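Local coordinates for tryptophan synthase alpha-subunit (Pyrococcus furiosus, PDB 1GEQ), which cleaves indoleglycerol phosphate to indole and glyceraldehyde 3-phosphate, the alpha-subunit step of tryptophan synthesis, at residues G38-D43 with Y56-N61; M86-P91 with V114-V119. All coordinates share one frame; numbering follows the deposited sequence.

Contact 1: G38-D43 with Y56-N61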
ATOM      1  N   GLY A  38      -0.208   3.505   5.046  1.00 21.57           N
ATOM      2  CA  GLY A  38       0.732   4.555   4.695  1.00 20.35           C
ATOM      3  C   GLY A  38       1.163   5.465   5.830  1.00 22.89           C
ATOM      4  O   GLY A  38       0.344   5.922   6.631  1.00 23.70           O
ATOM      5  N   ILE A  39       2.465   5.706   5.892  1.00 20.40           N
ATOM      6  CA  ILE A  39       3.049   6.576   6.900  1.00 23.28           C
ATOM      7  C   ILE A  39       3.109   7.989   6.316  1.00 23.38           C
ATOM      8  O   ILE A  39       3.768   8.219   5.295  1.00 19.09           O
ATOM      9  CB  ILE A  39       4.477   6.128   7.257  1.00 24.89           C
ATOM     10  CG1 ILE A  39       4.425   4.759   7.943  1.00 25.43           C
ATOM     11  CG2 ILE A  39       5.146   7.167   8.161  1.00 29.06           C
ATOM     12  CD1 ILE A  39       5.788   4.214   8.298  1.00 28.38           C
ATOM     13  N   PRO A  40       2.426   8.943   6.966  1.00 24.93           N
ATOM     14  CA  PRO A  40       2.364  10.353   6.560  1.00 26.28           C
ATOM     15  C   PRO A  40       3.738  10.972   6.361  1.00 26.42           C
ATOM     16  O   PRO A  40       4.662  10.723   7.132  1.00 27.70           O
ATOM     17  CB  PRO A  40       1.609  11.014   7.715  1.00 26.67           C
ATOM     18  CG  PRO A  40       0.748   9.915   8.241  1.00 26.77           C
ATOM     19  CD  PRO A  40       1.658   8.719   8.203  1.00 23.77           C
ATOM     20  N   PHE A  41       3.854  11.798   5.328  1.00 28.86           N
ATOM     21  CA  PHE A  41       5.101  12.483   5.025  1.00 30.57           C
ATOM     22  C   PHE A  41       4.772  13.892   4.531  1.00 30.82           C
ATOM     23  O   PHE A  41       3.791  14.085   3.817  1.00 31.26           O
ATOM     24  CB  PHE A  41       5.880  11.714   3.961  1.00 28.41           C
ATOM     25  CG  PHE A  41       7.207  12.323   3.635  1.00 31.14           C
ATOM     26  CD1 PHE A  41       8.117  12.616   4.650  1.00 32.99           C
ATOM     27  CD2 PHE A  41       7.545  12.616   2.322  1.00 32.00           C
ATOM     28  CE1 PHE A  41       9.348  13.204   4.363  1.00 32.15           C
ATOM     29  CE2 PHE A  41       8.780  13.203   2.018  1.00 33.48           C
ATOM     30  CZ  PHE A  41       9.681  13.495   3.046  1.00 31.12           C
ATOM     31  N   SER A  42       5.588  14.869   4.916  1.00 34.23           N
ATOM     32  CA  SER A  42       5.346  16.261   4.543  1.00 35.47           C
ATOM     33  C   SER A  42       5.408  16.563   3.047  1.00 33.93           C
ATOM     34  O   SER A  42       4.787  17.520   2.589  1.00 34.70           O
ATOM     35  CB  SER A  42       6.308  17.183   5.299  1.00 37.08           C
ATOM     36  OG  SER A  42       7.656  16.822   5.052  1.00 39.68           O
ATOM     37  N   ASP A  43       6.135  15.760   2.282  1.00 34.02           N
ATOM     38  CA  ASP A  43       6.226  15.993   0.841  1.00 34.97           C
ATOM     39  C   ASP A  43       5.951  14.740   0.014  1.00 32.58           C
ATOM     40  O   ASP A  43       6.855  14.206  -0.623  1.00 32.15           O
ATOM     41  CB  ASP A  43       7.608  16.545   0.474  1.00 39.80           C
ATOM     42  CG  ASP A  43       7.814  17.975   0.943  1.00 44.85           C
ATOM     43  OD1 ASP A  43       7.301  18.903   0.282  1.00 48.52           O
ATOM     44  OD2 ASP A  43       8.480  18.168   1.979  1.00 45.55           O
ATOM     45  N   TYR A  56      -1.436  15.245   4.652  1.00 29.77           N
ATOM     46  CA  TYR A  56      -1.522  16.566   5.270  1.00 33.13           C
ATOM     47  C   TYR A  56      -2.463  16.562   6.477  1.00 32.46           C
ATOM     48  O   TYR A  56      -2.141  17.127   7.522  1.00 33.26           O
ATOM     49  CB  TYR A  56      -1.992  17.583   4.226  1.00 40.82           C
ATOM     50  CG  TYR A  56      -1.105  17.637   2.999  1.00 50.00           C
ATOM     51  CD1 TYR A  56      -1.584  18.142   1.790  1.00 53.95           C
ATOM     52  CD2 TYR A  56       0.212  17.169   3.043  1.00 52.93           C
ATOM     53  CE1 TYR A  56      -0.777  18.172   0.654  1.00 57.27           C
ATOM     54  CE2 TYR A  56       1.025  17.194   1.918  1.00 57.20           C
ATOM     55  CZ  TYR A  56       0.526  17.696   0.728  1.00 58.47           C
ATOM     56  OH  TYR A  56       1.334  17.718  -0.387  1.00 60.93           O
ATOM     57  N   ARG A  57      -3.620  15.921   6.342  1.00 32.05           N
ATOM     58  CA  ARG A  57      -4.572  15.851   7.444  1.00 30.37           C
ATOM     59  C   ARG A  57      -3.931  15.158   8.636  1.00 31.28           C
ATOM     60  O   ARG A  57      -3.944  15.688   9.748  1.00 31.59           O
ATOM     61  CB  ARG A  57      -5.831  15.077   7.039  1.00 31.37           C
ATOM     62  CG  ARG A  57      -6.785  15.816   6.124  1.00 33.18           C
ATOM     63  CD  ARG A  57      -8.160  15.149   6.125  1.00 32.36           C
ATOM     64  NE  ARG A  57      -8.123  13.815   5.537  1.00 31.02           N
ATOM     65  CZ  ARG A  57      -8.216  13.566   4.233  1.00 30.57           C
ATOM     66  NH1 ARG A  57      -8.359  14.568   3.378  1.00 29.40           N
ATOM     67  NH2 ARG A  57      -8.152  12.322   3.784  1.00 26.23           N
ATOM     68  N   ALA A  58      -3.365  13.974   8.401  1.00 29.17           N
ATOM     69  CA  ALA A  58      -2.732  13.199   9.463  1.00 30.50           C
ATOM     70  C   ALA A  58      -1.659  13.985  10.195  1.00 32.05           C
ATOM     71  O   ALA A  58      -1.595  13.954  11.425  1.00 32.97           O
ATOM     72  CB  ALA A  58      -2.136  11.909   8.894  1.00 28.82           C
ATOM     73  N   LEU A  59      -0.810  14.676   9.441  1.00 31.13           N
ATOM     74  CA  LEU A  59       0.250  15.454  10.049  1.00 33.81           C
ATOM     75  C   LEU A  59      -0.330  16.635  10.815  1.00 37.19           C
ATOM     76  O   LEU A  59       0.142  16.964  11.904  1.00 36.95           O
ATOM     77  CB  LEU A  59       1.244  15.926   8.985  1.00 33.03           C
ATOM     78  CG  LEU A  59       2.127  14.810   8.406  1.00 33.59           C
ATOM     79  CD1 LEU A  59       3.094  15.390   7.376  1.00 34.45           C
ATOM     80  CD2 LEU A  59       2.890  14.124   9.537  1.00 32.67           C
ATOM     81  N   LYS A  60      -1.357  17.268  10.257  1.00 40.38           N
ATOM     82  CA  LYS A  60      -1.981  18.396  10.931  1.00 43.77           C
ATOM     83  C   LYS A  60      -2.593  17.983  12.264  1.00 44.35           C
ATOM     84  O   LYS A  60      -2.535  18.736  13.238  1.00 45.39           O
ATOM     85  CB  LYS A  60      -3.053  19.031  10.045  1.00 44.77           C
ATOM     86  CG  LYS A  60      -2.493  19.994   9.026  1.00 51.06           C
ATOM     87  CD  LYS A  60      -1.626  21.035   9.712  1.00 55.85           C
ATOM     88  CE  LYS A  60      -2.088  22.446   9.399  1.00 60.34           C
ATOM     89  NZ  LYS A  60      -1.269  23.443  10.145  1.00 63.31           N
ATOM     90  N   ASN A  61      -3.171  16.785  12.310  1.00 44.64           N
ATOM     91  CA  ASN A  61      -3.784  16.283  13.530  1.00 42.96           C
ATOM     92  C   ASN A  61      -2.729  15.782  14.516  1.00 42.72           C
ATOM     93  O   ASN A  61      -3.058  15.242  15.569  1.00 44.20           O
ATOM     94  CB  ASN A  61      -4.791  15.177  13.197  1.00 43.51           C
ATOM     95  CG  ASN A  61      -6.009  15.704  12.444  1.00 45.32           C
ATOM     96  OD1 ASN A  61      -6.885  14.938  12.034  1.00 45.64           O
ATOM     97  ND2 ASN A  61      -6.070  17.017  12.261  1.00 44.00           N
TER
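L59 sets its CG anti to its own carbonyl carbon (chi1 -71°), which directs its forked end onto the P40 ring and the F41-S42 peptide. With chi2 at -179°, CD1 stands anti to CA and reaches the peptide, while CD2 turns to the proline. The two methyls divide the work. CD2 packs against P40, 3.8 Å from P40 CB. CD1 lies on the peptide joining F41 to S42, with L59 CD1 3.5 Å from S42 N and 3.6 Å from F41 C.

A58, one residue earlier, turns its methyl toward the same proline. A58 CB meets P40 CG at 3.6 Å, so the pyrrolidine ring sits against both A58 and L59. Y56 points its CB away, but chi1 of -57° swings the ring back to the loop. There Y56 CE2 comes obliquely to S42 O at 3.8 Å.

No hydrogen bond joins 38-43 to 56-61. A polar link nearby comes from H55, just before the second segment, whose ND1 accepts a hydrogen bond from F41 N. F63 adds a further side chain against P40.

The contact lays the loop after strand 35-38 on the last turn of helix 49-60, within a beta-alpha unit of the TIM barrel. Its chemistry is almost wholly apolar. It therefore implies a hold that rests on the fit of methyls against proline and peptide.

Contact 2: M86-P91 with V114-V119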
ATOM      1  N   MET A  86       3.745   1.315   3.991  1.00 23.13           N
ATOM      2  CA  MET A  86       4.172   2.133   2.857  1.00 26.15           C
ATOM      3  C   MET A  86       4.741   3.443   3.403  1.00 26.59           C
ATOM      4  O   MET A  86       4.105   4.121   4.219  1.00 25.39           O
ATOM      5  CB  MET A  86       2.988   2.405   1.926  1.00 29.86           C
ATOM      6  CG  MET A  86       3.369   3.067   0.615  1.00 41.25           C
ATOM      7  SD  MET A  86       1.948   3.281  -0.484  1.00 50.74           S
ATOM      8  CE  MET A  86       2.553   4.554  -1.622  1.00 50.74           C
ATOM      9  N   THR A  87       5.932   3.811   2.952  1.00 25.16           N
ATOM     10  CA  THR A  87       6.555   5.020   3.470  1.00 25.75           C
ATOM     11  C   THR A  87       7.554   5.651   2.520  1.00 25.52           C
ATOM     12  O   THR A  87       8.059   5.002   1.605  1.00 22.51           O
ATOM     13  CB  THR A  87       7.312   4.708   4.783  1.00 25.85           C
ATOM     14  OG1 THR A  87       7.836   5.915   5.356  1.00 25.52           O
ATOM     15  CG2 THR A  87       8.468   3.762   4.496  1.00 24.24           C
ATOM     16  N   TYR A  88       7.833   6.928   2.750  1.00 25.60           N
ATOM     17  CA  TYR A  88       8.837   7.632   1.975  1.00 25.16           C
ATOM     18  C   TYR A  88      10.140   7.336   2.724  1.00 25.88           C
ATOM     19  O   TYR A  88      10.099   6.909   3.880  1.00 24.03           O
ATOM     20  CB  TYR A  88       8.531   9.131   1.928  1.00 23.57           C
ATOM     21  CG  TYR A  88       7.512   9.459   0.865  1.00 24.77           C
ATOM     22  CD1 TYR A  88       6.169   9.112   1.021  1.00 22.59           C
ATOM     23  CD2 TYR A  88       7.901  10.066  -0.328  1.00 25.41           C
ATOM     24  CE1 TYR A  88       5.242   9.360   0.019  1.00 24.94           C
ATOM     25  CE2 TYR A  88       6.975  10.318  -1.342  1.00 25.27           C
ATOM     26  CZ  TYR A  88       5.653   9.963  -1.164  1.00 25.23           C
ATOM     27  OH  TYR A  88       4.744  10.223  -2.165  1.00 25.16           O
ATOM     28  N   TYR A  89      11.283   7.556   2.077  1.00 28.53           N
ATOM     29  CA  TYR A  89      12.582   7.243   2.681  1.00 33.26           C
ATOM     30  C   TYR A  89      13.057   8.100   3.860  1.00 33.84           C
ATOM     31  O   TYR A  89      13.709   7.583   4.770  1.00 34.47           O
ATOM     32  CB  TYR A  89      13.670   7.239   1.598  1.00 36.08           C
ATOM     33  CG  TYR A  89      14.958   6.547   2.013  1.00 38.55           C
ATOM     34  CD1 TYR A  89      14.934   5.248   2.511  1.00 40.10           C
ATOM     35  CD2 TYR A  89      16.193   7.175   1.873  1.00 40.97           C
ATOM     36  CE1 TYR A  89      16.108   4.581   2.854  1.00 42.85           C
ATOM     37  CE2 TYR A  89      17.380   6.517   2.214  1.00 42.78           C
ATOM     38  CZ  TYR A  89      17.325   5.220   2.703  1.00 43.46           C
ATOM     39  OH  TYR A  89      18.485   4.561   3.045  1.00 48.80           O
ATOM     40  N   ASN A  90      12.746   9.392   3.843  1.00 36.00           N
ATOM     41  CA  ASN A  90      13.170  10.298   4.913  1.00 37.68           C
ATOM     42  C   ASN A  90      12.987   9.735   6.326  1.00 37.17           C
ATOM     43  O   ASN A  90      13.942   9.645   7.088  1.00 38.18           O
ATOM     44  CB  ASN A  90      12.442  11.641   4.780  1.00 38.61           C
ATOM     45  CG  ASN A  90      12.780  12.609   5.904  1.00 41.40           C
ATOM     46  OD1 ASN A  90      13.946  12.936   6.133  1.00 42.83           O
ATOM     47  ND2 ASN A  90      11.756  13.076   6.609  1.00 42.02           N
ATOM     48  N   PRO A  91      11.757   9.350   6.688  1.00 37.79           N
ATOM     49  CA  PRO A  91      11.502   8.801   8.027  1.00 39.85           C
ATOM     50  C   PRO A  91      12.416   7.615   8.381  1.00 42.05           C
ATOM     51  O   PRO A  91      13.143   7.647   9.376  1.00 43.66           O
ATOM     52  CB  PRO A  91      10.039   8.381   7.951  1.00 38.73           C
ATOM     53  CG  PRO A  91       9.460   9.339   6.945  1.00 38.90           C
ATOM     54  CD  PRO A  91      10.522   9.361   5.887  1.00 36.92           C
ATOM     55  N   VAL A 114       9.058   1.219   0.092  1.00 27.13           N
ATOM     56  CA  VAL A 114       9.683   2.524   0.222  1.00 29.85           C
ATOM     57  C   VAL A 114       9.503   3.202  -1.131  1.00 31.51           C
ATOM     58  O   VAL A 114      10.169   2.864  -2.108  1.00 33.26           O
ATOM     59  CB  VAL A 114      11.180   2.401   0.567  1.00 29.92           C
ATOM     60  CG1 VAL A 114      11.772   3.788   0.836  1.00 30.64           C
ATOM     61  CG2 VAL A 114      11.349   1.521   1.791  1.00 28.07           C
ATOM     62  N   VAL A 115       8.575   4.148  -1.164  1.00 31.87           N
ATOM     63  CA  VAL A 115       8.212   4.897  -2.356  1.00 32.97           C
ATOM     64  C   VAL A 115       9.356   5.521  -3.140  1.00 34.54           C
ATOM     65  O   VAL A 115       9.456   5.346  -4.354  1.00 34.23           O
ATOM     66  CB  VAL A 115       7.217   6.018  -1.994  1.00 32.45           C
ATOM     67  CG1 VAL A 115       6.702   6.682  -3.253  1.00 33.67           C
ATOM     68  CG2 VAL A 115       6.072   5.448  -1.183  1.00 36.44           C
ATOM     69  N   ASP A 116      10.217   6.255  -2.442  1.00 36.37           N
ATOM     70  CA  ASP A 116      11.333   6.937  -3.085  1.00 37.85           C
ATOM     71  C   ASP A 116      12.718   6.448  -2.659  1.00 40.19           C
ATOM     72  O   ASP A 116      13.610   7.256  -2.390  1.00 41.80           O
ATOM     73  CB  ASP A 116      11.213   8.434  -2.813  1.00 34.96           C
ATOM     74  CG  ASP A 116      11.215   8.754  -1.328  1.00 33.74           C
ATOM     75  OD1 ASP A 116      10.927   7.846  -0.523  1.00 33.91           O
ATOM     76  OD2 ASP A 116      11.494   9.911  -0.965  1.00 32.44           O
ATOM     77  N   LEU A 117      12.898   5.132  -2.608  1.00 42.11           N
ATOM     78  CA  LEU A 117      14.180   4.549  -2.224  1.00 44.58           C
ATOM     79  C   LEU A 117      15.223   4.789  -3.313  1.00 47.03           C
ATOM     80  O   LEU A 117      15.045   4.363  -4.456  1.00 45.99           O
ATOM     81  CB  LEU A 117      14.037   3.036  -2.007  1.00 43.11           C
ATOM     82  CG  LEU A 117      15.321   2.279  -1.632  1.00 43.34           C
ATOM     83  CD1 LEU A 117      15.692   2.597  -0.193  1.00 44.79           C
ATOM     84  CD2 LEU A 117      15.123   0.783  -1.800  1.00 43.21           C
ATOM     85  N   PRO A 118      16.321   5.480  -2.976  1.00 49.12           N
ATOM     86  CA  PRO A 118      17.369   5.743  -3.970  1.00 50.27           C
ATOM     87  C   PRO A 118      17.830   4.420  -4.581  1.00 50.71           C
ATOM     88  O   PRO A 118      18.113   3.463  -3.860  1.00 49.06           O
ATOM     89  CB  PRO A 118      18.449   6.427  -3.142  1.00 49.77           C
ATOM     90  CG  PRO A 118      17.636   7.196  -2.119  1.00 49.62           C
ATOM     91  CD  PRO A 118      16.613   6.164  -1.703  1.00 49.30           C
ATOM     92  N   VAL A 119      17.899   4.368  -5.908  1.00 54.48           N
ATOM     93  CA  VAL A 119      18.290   3.142  -6.597  1.00 57.18           C
ATOM     94  C   VAL A 119      19.614   2.555  -6.115  1.00 58.62           C
ATOM     95  O   VAL A 119      19.767   1.337  -6.052  1.00 58.74           O
ATOM     96  CB  VAL A 119      18.344   3.348  -8.134  1.00 58.94           C
ATOM     97  CG1 VAL A 119      19.512   4.245  -8.515  1.00 60.20           C
ATOM     98  CG2 VAL A 119      18.443   2.002  -8.832  1.00 59.96           C
TER
HETATM   99  O   HOH W   1      11.687  10.715   1.526  1.00 32.16           O
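Parallel strands 83-87 and 111-114 end side by side with T87 paired to V114, and V115 N gives T87 O a hydrogen bond of 2.9 Å. V114 CA also directs its hydrogen at T87 O.

V115 stands over Y88. V115 CB is 4.2 Å from the centroid of the Y88 ring and only 3° off its normal, a CH-pi contact centred on the face. V115 CG1 lies over the same face, 4.0 Å from Y88 CZ. The other methyl, V115 CG2, meets M86 CE at 3.7 Å. Y89 has its CG anti to the backbone N (chi1 -163°), which sends the ring across to the second segment. P118 CD lies over one face, 3.7 Å from Y89 CD2, while L117 CD1 approaches obliquely at 3.7 Å from Y89 CE1. V114 CG1 touches the same ring.

D116 is the polar centre. D116 OD1 takes a short hydrogen bond of 2.6 Å from Y89 N on its syn lone pair. D116 OD2 lies at the edge of the Y88 ring and accepts from water 1, which in turn accepts from N90 N. With an alanine in place of D116, Y89 N would probably lose this acceptor and water 1 its carboxylate partner.

Y88 OH hydrogen-bonds to D47 OD1, of an active-site proton acceptor, and to A46 N. Y88 is thus a second-shell partner of D47, and V115 packs on the face of its ring. D116 accepts one hydrogen bond from the Y89 amide and one from the water that N90 N donates to, at the start of helix 89-95. The helix end is likely to stabilise its negative charge.

How the contacts relate
From the N terminus the chain leaves strand 35-38, and contact 1 closes a loop of 12 residues that carries D47 and most of helix 49-60. After helix 65-76 comes strand 83-87. Contact 2 then closes a longer excursion of 22 residues, through helices 89-95 and 97-107 and strand 111-114. The two are in series, neither nested nor crossed. Their centres are 15 Å apart, yet they touch. I39 N and M86 O, 2.8 Å apart, make a probable hydrogen bond from just after strand 35-38 to strand 83-87, and the F41 ring packs on that of Y88. Together they tie successive beta-alpha connections of the barrel, near D47.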